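Long-range contacts in putative secreted protein (Streptomyces coelicolor A3, PDB 2QF9), which is of unknown function but is probably secreted and folds as a helical domain of the DUF305 family, a member of the ferritin clan: residues A[8-13]-A[137-143]; A[131-135]-A[147-151]. All coordinates share one frame; numbering follows the deposited sequence.

Interaction 1 of 2, residues A[8-13]-A[137-143]; sequences ADAGFA and RCTVGVE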
loop_
_atom_site.group_PDB
_atom_site.type_symbol
_atom_site.label_atom_id
_atom_site.label_comp_id
_atom_site.label_asym_id
_atom_site.label_seq_id
_atom_site.Cartn_x
_atom_site.Cartn_y
_atom_site.Cartn_z
ATOM N N ALA A 8 -17.022 -1.723 -17.432
ATOM C CA ALA A 8 -16.111 -2.762 -16.936
ATOM C C ALA A 8 -14.885 -2.126 -16.259
ATOM O O ALA A 8 -14.410 -2.610 -15.237
ATOM C CB ALA A 8 -15.662 -3.641 -18.100
ATOM N N ASP A 9 -14.356 -1.061 -16.863
ATOM C CA ASP A 9 -13.188 -0.385 -16.303
ATOM C C ASP A 9 -13.483 0.117 -14.892
ATOM O O ASP A 9 -12.690 -0.113 -13.974
ATOM C CB ASP A 9 -12.754 0.751 -17.219
ATOM C CG ASP A 9 -12.446 0.256 -18.627
ATOM O OD1 ASP A 9 -11.443 -0.445 -18.793
ATOM O OD2 ASP A 9 -13.222 0.567 -19.554
ATOM N N ALA A 10 -14.630 0.768 -14.711
ATOM C CA ALA A 10 -14.975 1.291 -13.389
ATOM C C ALA A 10 -15.265 0.162 -12.404
ATOM O O ALA A 10 -14.804 0.194 -11.270
ATOM C CB ALA A 10 -16.156 2.263 -13.459
ATOM N N GLY A 11 -16.055 -0.816 -12.838
ATOM C CA GLY A 11 -16.475 -1.911 -11.952
ATOM C C GLY A 11 -15.293 -2.742 -11.493
ATOM O O GLY A 11 -15.201 -3.090 -10.315
ATOM N N PHE A 12 -14.385 -3.056 -12.411
ATOM C CA PHE A 12 -13.199 -3.825 -12.036
ATOM C C PHE A 12 -12.345 -3.041 -11.043
ATOM O O PHE A 12 -11.908 -3.598 -10.037
ATOM C CB PHE A 12 -12.375 -4.264 -13.251
ATOM C CG PHE A 12 -11.111 -5.000 -12.888
ATOM C CD1 PHE A 12 -11.152 -6.348 -12.506
ATOM C CD2 PHE A 12 -9.883 -4.328 -12.905
ATOM C CE1 PHE A 12 -9.961 -7.025 -12.181
ATOM C CE2 PHE A 12 -8.689 -4.977 -12.575
ATOM C CZ PHE A 12 -8.725 -6.337 -12.210
ATOM N N ALA A 13 -12.134 -1.749 -11.312
ATOM C CA ALA A 13 -11.382 -0.890 -10.385
ATOM C C ALA A 13 -11.997 -0.867 -8.984
ATOM O O ALA A 13 -11.266 -1.003 -7.987
ATOM C CB ALA A 13 -11.233 0.534 -10.940
ATOM N N ARG A 137 -13.178 -7.621 -20.857
ATOM C CA ARG A 137 -14.209 -6.580 -20.930
ATOM C C ARG A 137 -13.700 -5.131 -20.802
ATOM O O ARG A 137 -14.332 -4.200 -21.320
ATOM C CB ARG A 137 -15.285 -6.813 -19.866
ATOM C CG ARG A 137 -16.097 -8.101 -20.013
ATOM C CD ARG A 137 -17.056 -8.242 -18.850
ATOM N NE ARG A 137 -17.919 -9.418 -18.978
ATOM C CZ ARG A 137 -19.147 -9.393 -19.496
ATOM N NH1 ARG A 137 -19.665 -8.257 -19.945
ATOM N NH2 ARG A 137 -19.863 -10.513 -19.577
ATOM N N CYS A 138 -12.600 -4.931 -20.073
ATOM C CA CYS A 138 -12.023 -3.592 -19.925
ATOM C C CYS A 138 -11.602 -2.995 -21.268
ATOM O O CYS A 138 -11.231 -3.726 -22.211
ATOM C CB CYS A 138 -10.825 -3.612 -18.977
ATOM S SG CYS A 138 -11.315 -3.897 -17.239
ATOM N N THR A 139 -11.648 -1.666 -21.324
ATOM C CA THR A 139 -11.290 -0.911 -22.530
ATOM C C THR A 139 -10.057 -0.003 -22.343
ATOM O O THR A 139 -9.424 0.411 -23.321
ATOM C CB THR A 139 -12.495 -0.068 -23.052
ATOM O OG1 THR A 139 -12.749 1.025 -22.161
ATOM C CG2 THR A 139 -13.757 -0.911 -23.168
ATOM N N VAL A 140 -9.725 0.318 -21.092
ATOM C CA VAL A 140 -8.577 1.164 -20.788
ATOM C C VAL A 140 -7.287 0.334 -20.790
ATOM O O VAL A 140 -7.152 -0.641 -20.034
ATOM C CB VAL A 140 -8.750 1.905 -19.423
ATOM C CG1 VAL A 140 -7.487 2.654 -19.063
ATOM C CG2 VAL A 140 -9.948 2.850 -19.461
ATOM N N GLY A 141 -6.354 0.722 -21.653
ATOM C CA GLY A 141 -5.162 -0.075 -21.924
ATOM C C GLY A 141 -4.359 -0.408 -20.680
ATOM O O GLY A 141 -4.013 -1.569 -20.457
ATOM N N VAL A 142 -4.069 0.607 -19.855
ATOM C CA VAL A 142 -3.244 0.390 -18.669
ATOM C C VAL A 142 -3.941 -0.556 -17.668
ATOM O O VAL A 142 -3.280 -1.344 -16.991
ATOM C CB VAL A 142 -2.813 1.737 -18.012
ATOM C CG1 VAL A 142 -4.021 2.552 -17.543
ATOM C CG2 VAL A 142 -1.828 1.512 -16.902
ATOM N N GLU A 143 -5.264 -0.465 -17.606
ATOM C CA GLU A 143 -6.081 -1.322 -16.732
ATOM C C GLU A 143 -6.140 -2.772 -17.224
ATOM O O GLU A 143 -6.018 -3.704 -16.418
ATOM C CB GLU A 143 -7.486 -0.753 -16.572
ATOM C CG GLU A 143 -8.258 -1.422 -15.446
ATOM C CD GLU A 143 -9.583 -0.752 -15.137
ATOM O OE1 GLU A 143 -9.883 0.306 -15.731
ATOM O OE2 GLU A 143 -10.318 -1.289 -14.285
#

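Interaction 2 of 2, residues A[131-135]-A[147-151]; sequences AKGCV and ARGMV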
loop_
_atom_site.group_PDB
_atom_site.type_symbol
_atom_site.label_atom_id
_atom_site.label_comp_id
_atom_site.label_asym_id
_atom_site.label_seq_id
_atom_site.Cartn_x
_atom_site.Cartn_y
_atom_site.Cartn_z
ATOM N N ALA A 131 -9.768 -10.845 -12.750
ATOM C CA ALA A 131 -8.791 -10.209 -13.647
ATOM C C ALA A 131 -9.025 -10.652 -15.104
ATOM O O ALA A 131 -8.970 -9.835 -16.046
ATOM C CB ALA A 131 -7.394 -10.543 -13.224
ATOM N N LYS A 132 -9.300 -11.945 -15.272
ATOM C CA LYS A 132 -9.661 -12.496 -16.577
ATOM C C LYS A 132 -10.872 -11.776 -17.150
ATOM O O LYS A 132 -10.918 -11.516 -18.368
ATOM C CB LYS A 132 -9.903 -14.010 -16.490
ATOM C CG LYS A 132 -8.637 -14.831 -16.452
ATOM C CD LYS A 132 -8.973 -16.322 -16.348
ATOM C CE LYS A 132 -7.729 -17.195 -16.369
ATOM N NZ LYS A 132 -8.111 -18.640 -16.110
ATOM N N GLY A 133 -11.836 -11.441 -16.284
ATOM C CA GLY A 133 -13.030 -10.696 -16.687
ATOM C C GLY A 133 -12.665 -9.327 -17.252
ATOM O O GLY A 133 -13.232 -8.884 -18.255
ATOM N N CYS A 134 -11.727 -8.644 -16.600
ATOM C CA CYS A 134 -11.239 -7.355 -17.094
ATOM C C CYS A 134 -10.422 -7.513 -18.393
ATOM O O CYS A 134 -10.549 -6.696 -19.302
ATOM C CB CYS A 134 -10.448 -6.618 -16.006
ATOM S SG CYS A 134 -9.743 -4.999 -16.479
ATOM N N VAL A 135 -9.606 -8.565 -18.502
ATOM C CA VAL A 135 -8.857 -8.795 -19.745
ATOM C C VAL A 135 -9.864 -8.889 -20.925
ATOM O O VAL A 135 -9.626 -8.338 -22.011
ATOM C CB VAL A 135 -7.882 -10.025 -19.661
ATOM C CG1 VAL A 135 -7.229 -10.314 -21.021
ATOM C CG2 VAL A 135 -6.789 -9.771 -18.637
ATOM N N ALA A 147 -4.551 -5.998 -15.276
ATOM C CA ALA A 147 -5.338 -7.219 -15.071
ATOM C C ALA A 147 -4.595 -8.461 -15.609
ATOM O O ALA A 147 -4.504 -9.486 -14.934
ATOM C CB ALA A 147 -6.721 -7.065 -15.715
ATOM N N ARG A 148 -4.044 -8.346 -16.818
ATOM C CA ARG A 148 -3.282 -9.441 -17.442
ATOM C C ARG A 148 -2.065 -9.838 -16.582
ATOM O O ARG A 148 -1.710 -11.021 -16.489
ATOM C CB ARG A 148 -2.866 -9.022 -18.859
ATOM C CG ARG A 148 -2.601 -10.160 -19.849
ATOM C CD ARG A 148 -3.209 -9.841 -21.231
ATOM N NE ARG A 148 -3.149 -8.415 -21.572
ATOM C CZ ARG A 148 -3.999 -7.794 -22.386
ATOM N NH1 ARG A 148 -4.996 -8.461 -22.953
ATOM N NH2 ARG A 148 -3.854 -6.497 -22.628
ATOM N N GLY A 149 -1.446 -8.846 -15.943
ATOM C CA GLY A 149 -0.293 -9.066 -15.058
ATOM C C GLY A 149 -0.695 -9.747 -13.766
ATOM O O GLY A 149 0.056 -10.575 -13.238
HETATM N N MSE A 150 -1.891 -9.416 -13.277
HETATM C CA MSE A 150 -2.450 -10.081 -12.095
HETATM C C MSE A 150 -2.723 -11.552 -12.349
HETATM O O MSE A 150 -2.458 -12.365 -11.481
HETATM C CB MSE A 150 -3.730 -9.409 -11.615
HETATM C CG MSE A 150 -3.535 -7.973 -11.167
HETATM SE SE MSE A 150 -5.253 -7.381 -10.460
HETATM C CE MSE A 150 -4.980 -5.454 -10.493
ATOM N N VAL A 151 -3.229 -11.896 -13.535
ATOM C CA VAL A 151 -3.411 -13.319 -13.871
ATOM C C VAL A 151 -2.085 -14.082 -13.718
ATOM O O VAL A 151 -2.022 -15.096 -13.015
ATOM C CB VAL A 151 -4.066 -13.517 -15.262
ATOM C CG1 VAL A 151 -4.196 -15.003 -15.601
ATOM C CG2 VAL A 151 -5.462 -12.851 -15.291
#

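Interaction 1 of 2, residues A[8-13]-A[137-143]
The Phe-12 ring meets Glu-143 at its edge: OE2 lies in the ring plane, 3.4 Å from CD2 of Phe-12. The sulfur of Cys-138 approaches the same ring obliquely, SG sitting 5.2 Å from the Phe-12 centroid, a sulfur-aromatic contact. Asp-9 supplies the second flat group, and its carboxylate is gripped from several directions. Its OD1 accepts Thr-139 N through the syn lone pair at 2.8 Å, and also takes Val-140 N at 3.0 Å; the latter bond is nearly straight (171°) but arrives from above the carboxylate plane, 42° out of it. The other oxygen, OD2, accepts the hydroxyl OG1 of Thr-139 at 2.7 Å on its syn side. Two successive backbone N-H groups and a hydroxyl thus fix the rotation of this buried carboxylate. The chi1 of -57°, which leaves CG anti to the carbonyl carbon, brings its oxygens up to these donors.

Glu-143 reaches in from the start of helix 141-167 with an extended chain, bringing OE2 to 2.7 Å from Asp-9 O. At the other end of the contact Ala-8 packs on the close of helix 109-137, its CB 3.6 Å from Arg-137 CB. Trp-64 touches both Val-140 and Glu-143, while Leu-63 of the second subunit packs on Val-140. Val-140 holds the N-cap position and Cys-138 is the first residue past helix 109-137, so the Asp-9 bonds clamp an interhelical turn onto the first turn of helix 8-31, at one end of an all-helical bundle consistent with the ferritin clan.

Interaction 2 of 2, residues A[131-135]-A[147-151]
Ala-131 and Ala-147 face each other where helices 109-137 and 141-167 run side by side as an antiparallel helical hairpin. The short segments cross with 142° between their N-to-C directions, and their axes approach to 8.3 Å, a close spacing that fits the small residues at the interface.

The tight part centres on the two alanines, which pack reciprocally. The CB of Ala-131 lies 3.5 Å from Ala-147 O, and the CB of Ala-147 lies 3.6 Å from Ala-131 O, each methyl resting against the other helix's backbone. Both carbonyls also accept the N-H four residues on within their own helix, from Val-135 and Val-151 respectively, so these polar atoms are satisfied while the methyls press on them. The same two valines point into the contact: Val-151 CG2 lies 3.7 Å from Ala-131 CB, and Val-135 CG2 packs on Ala-147 and the Arg-148 backbone. Cys-134 brings SG to 3.7 Å from Ala-147 CB; its chi1 of 179° sets the sulfur anti to the backbone N, and the same atom is disulfide-bonded to Cys-138. Met-150, present as selenomethionine, lies on the buried side, where its extended chain meets Phe-12, Met-16 and His-20 of helix 8-31, together with Gln-53 and Met-57 of helix 37-63.

The rim is looser and turns to solvent, with Lys-132 at one place and Arg-148 at another, and no hydrogen bond joins the two segments. The Lys-132 and Val-151 side chains cross at about a right angle, with Lys-132 CG 3.9 Å from Val-151 CG2. Arg-148 is deposited in two conformers, which makes the position of its guanidinium beside Val-135 CG1 doubtful. Val-135 also meets the main chain there: CG1, anti to the backbone N (chi1 174°), leaves CG2 to rest 3.6 Å from Arg-148 N.

Overall arrangement
Interactions 1 and 2 lie with their centres about 10 Å apart, on the same side of the chain's centre, and share helix 141-167. The disulfide links them covalently: Cys-134 SG, from segment 131-135, and Cys-138 SG, from segment 137-143, are 2.1 Å apart. Phe-12 provides the second connection. Its CG lies 3.6 Å from Cys-134 CB, and its CZ reaches 4.0 Å from the SE of Met-150, so the ring brought in by helix 8-31 packs against both arms of the hairpin in interaction 2. Glu-143 O, 3.9 Å from Cys-134 SG, adds packing near the turn. With the protein's function unknown, neither contact can be assigned to an active site.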